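Side-chain contact in sulfite dehydrogenase (Paracoccus pantotrophus, PDB 2XTS), which probably oxidises protein-bound sulfane sulfur at a molybdenum-molybdopterin centre, passing the electrons to heme c of its cytochrome partner: residues Leu89-Leu94 / Leu99-Glu104. Residues are numbered along the deposited sequence; the frame is centred on the assembly and turned at random.
Sequences LMINGL and LVFTFE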
loop_
_atom_site.group_PDB
_atom_site.type_symbol
_atom_site.label_atom_id
_atom_site.label_comp_id
_atom_site.label_asym_id
_atom_site.label_seq_id
_atom_site.Cartn_x
_atom_site.Cartn_y
_atom_site.Cartn_z
ATOM N N LEU A 89 21.461 -15.549 -5.775
ATOM C CA LEU A 89 21.623 -15.640 -4.322
ATOM C C LEU A 89 22.489 -16.846 -3.995
ATOM O O LEU A 89 22.177 -17.961 -4.383
ATOM C CB LEU A 89 20.267 -15.772 -3.611
ATOM C CG LEU A 89 20.301 -15.954 -2.084
ATOM C CD1 LEU A 89 20.831 -14.659 -1.462
ATOM C CD2 LEU A 89 18.943 -16.300 -1.498
ATOM N N MET A 90 23.541 -16.605 -3.236
ATOM C CA MET A 90 24.498 -17.626 -2.843
ATOM C C MET A 90 24.365 -17.882 -1.365
ATOM O O MET A 90 24.195 -16.955 -0.580
ATOM C CB MET A 90 25.916 -17.157 -3.171
ATOM C CG MET A 90 27.024 -18.081 -2.678
ATOM S SD MET A 90 28.708 -17.492 -3.060
ATOM C CE MET A 90 28.660 -17.672 -4.837
ATOM N N ILE A 91 24.420 -19.161 -0.980
ATOM C CA ILE A 91 24.546 -19.570 0.429
ATOM C C ILE A 91 25.819 -20.378 0.551
ATOM O O ILE A 91 25.992 -21.355 -0.173
ATOM C CB ILE A 91 23.346 -20.403 0.927
ATOM C CG1 ILE A 91 22.046 -19.606 0.764
ATOM C CG2 ILE A 91 23.528 -20.758 2.385
ATOM C CD1 ILE A 91 20.779 -20.280 1.270
ATOM N N ASN A 92 26.726 -19.955 1.425
ATOM C CA ASN A 92 28.028 -20.624 1.539
ATOM C C ASN A 92 28.525 -20.562 2.967
ATOM O O ASN A 92 27.858 -20.034 3.855
ATOM C CB ASN A 92 29.053 -20.043 0.544
ATOM C CG ASN A 92 29.623 -18.714 0.988
ATOM O OD1 ASN A 92 28.909 -17.713 1.053
ATOM N ND2 ASN A 92 30.919 -18.682 1.248
ATOM N N GLY A 93 29.671 -21.174 3.209
ATOM C CA GLY A 93 30.313 -21.168 4.519
ATOM C C GLY A 93 30.081 -22.481 5.231
ATOM O O GLY A 93 30.256 -23.560 4.640
ATOM N N LEU A 94 29.681 -22.402 6.490
ATOM C CA LEU A 94 29.498 -23.597 7.334
ATOM C C LEU A 94 28.152 -24.260 7.024
ATOM O O LEU A 94 27.236 -24.302 7.853
ATOM C CB LEU A 94 29.673 -23.252 8.823
ATOM C CG LEU A 94 31.104 -22.915 9.220
ATOM C CD1 LEU A 94 31.119 -22.308 10.611
ATOM C CD2 LEU A 94 32.001 -24.150 9.167
ATOM N N LEU A 99 25.172 -23.263 -2.119
ATOM C CA LEU A 99 24.174 -23.201 -3.197
ATOM C C LEU A 99 24.143 -21.858 -3.911
ATOM O O LEU A 99 24.486 -20.833 -3.333
ATOM C CB LEU A 99 22.769 -23.489 -2.656
ATOM C CG LEU A 99 22.552 -24.887 -2.070
ATOM C CD1 LEU A 99 21.199 -24.994 -1.392
ATOM C CD2 LEU A 99 22.759 -26.010 -3.100
ATOM N N VAL A 100 23.725 -21.907 -5.168
ATOM C CA VAL A 100 23.370 -20.719 -5.938
ATOM C C VAL A 100 21.910 -20.902 -6.356
ATOM O O VAL A 100 21.523 -21.967 -6.895
ATOM C CB VAL A 100 24.218 -20.529 -7.192
ATOM C CG1 VAL A 100 23.656 -19.362 -8.068
ATOM C CG2 VAL A 100 25.661 -20.282 -6.793
ATOM N N PHE A 101 21.103 -19.868 -6.112
ATOM C CA PHE A 101 19.701 -19.796 -6.522
ATOM C C PHE A 101 19.496 -18.682 -7.544
ATOM O O PHE A 101 20.105 -17.610 -7.458
ATOM C CB PHE A 101 18.778 -19.457 -5.338
ATOM C CG PHE A 101 18.815 -20.457 -4.223
ATOM C CD1 PHE A 101 18.110 -21.642 -4.313
ATOM C CD2 PHE A 101 19.535 -20.212 -3.079
ATOM C CE1 PHE A 101 18.143 -22.576 -3.296
ATOM C CE2 PHE A 101 19.561 -21.137 -2.058
ATOM C CZ PHE A 101 18.859 -22.311 -2.160
ATOM N N THR A 102 18.640 -18.954 -8.513
ATOM C CA THR A 102 18.121 -17.938 -9.393
ATOM C C THR A 102 16.831 -17.373 -8.797
ATOM O O THR A 102 16.255 -17.939 -7.873
ATOM C CB THR A 102 17.793 -18.511 -10.759
ATOM O OG1 THR A 102 16.782 -19.501 -10.597
ATOM C CG2 THR A 102 19.014 -19.170 -11.375
ATOM N N PHE A 103 16.343 -16.267 -9.343
ATOM C CA PHE A 103 15.075 -15.750 -8.868
ATOM C C PHE A 103 13.921 -16.736 -9.140
ATOM O O PHE A 103 13.030 -16.922 -8.321
ATOM C CB PHE A 103 14.780 -14.357 -9.437
ATOM C CG PHE A 103 13.669 -13.669 -8.705
ATOM C CD1 PHE A 103 13.926 -13.031 -7.494
ATOM C CD2 PHE A 103 12.367 -13.730 -9.157
ATOM C CE1 PHE A 103 12.921 -12.455 -6.782
ATOM C CE2 PHE A 103 11.336 -13.135 -8.441
ATOM C CZ PHE A 103 11.620 -12.510 -7.258
ATOM N N GLU A 104 13.957 -17.395 -10.293
ATOM C CA GLU A 104 12.976 -18.413 -10.630
ATOM C C GLU A 104 12.898 -19.480 -9.531
ATOM O O GLU A 104 11.802 -19.900 -9.148
ATOM C CB GLU A 104 13.322 -19.022 -11.978
ATOM C CG GLU A 104 12.459 -20.165 -12.384
ATOM C CD GLU A 104 12.858 -20.724 -13.727
ATOM O OE1 GLU A 104 12.173 -20.413 -14.724
ATOM O OE2 GLU A 104 13.847 -21.483 -13.767
#
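Ile-91 CD1 reaches the edge of the Phe-101 ring, near the ring plane, and meets CE2 at 3.6 Å, the closest side-chain touch between strands 89-93 and 99-101. With CG beside its own backbone N (chi1 -61°) and the ring turned at chi2 -80°, Phe-101 presents its CD2-CE2 edge to the neighbouring strand, where Leu-89 CD2 approaches ring atom CD2 more loosely at 4.3 Å. Beneath this apolar cluster the backbones form a regular antiparallel hairpin. Leu-89 and Phe-101 exchange two hydrogen bonds, Leu-89 N to Phe-101 O at 3.0 Å and Phe-101 N to Leu-89 O at 2.8 Å, and Ile-91 and Leu-99 exchange two more. The reverse face is slacker: Met-90 and Val-100 form the non-hydrogen-bonded pair, and Met-90, bent at chi3 (-68°), brings CE only to 4.4 Å from Val-100 CG2. Ile-8 of the second subunit packs on both, and the solvent side lies beyond the ladder, at Gly-93. Helix 153-160 packs on Ile-91 and Leu-99, and Leu-106 of helix 103-106 covers Leu-89 and Phe-101. Replacing Phe-101 by alanine is likely to leave Ile-91 CD1 without its partner and open a gap beside Leu-89 and Leu-106. The hairpin ends the mixed sheet of the molybdopterin-binding domain: strand 227-233 runs parallel to 89-93, and a cytochrome-chain strand pairs antiparallel with Leu-99 and Val-100, extending the sheet across the interface.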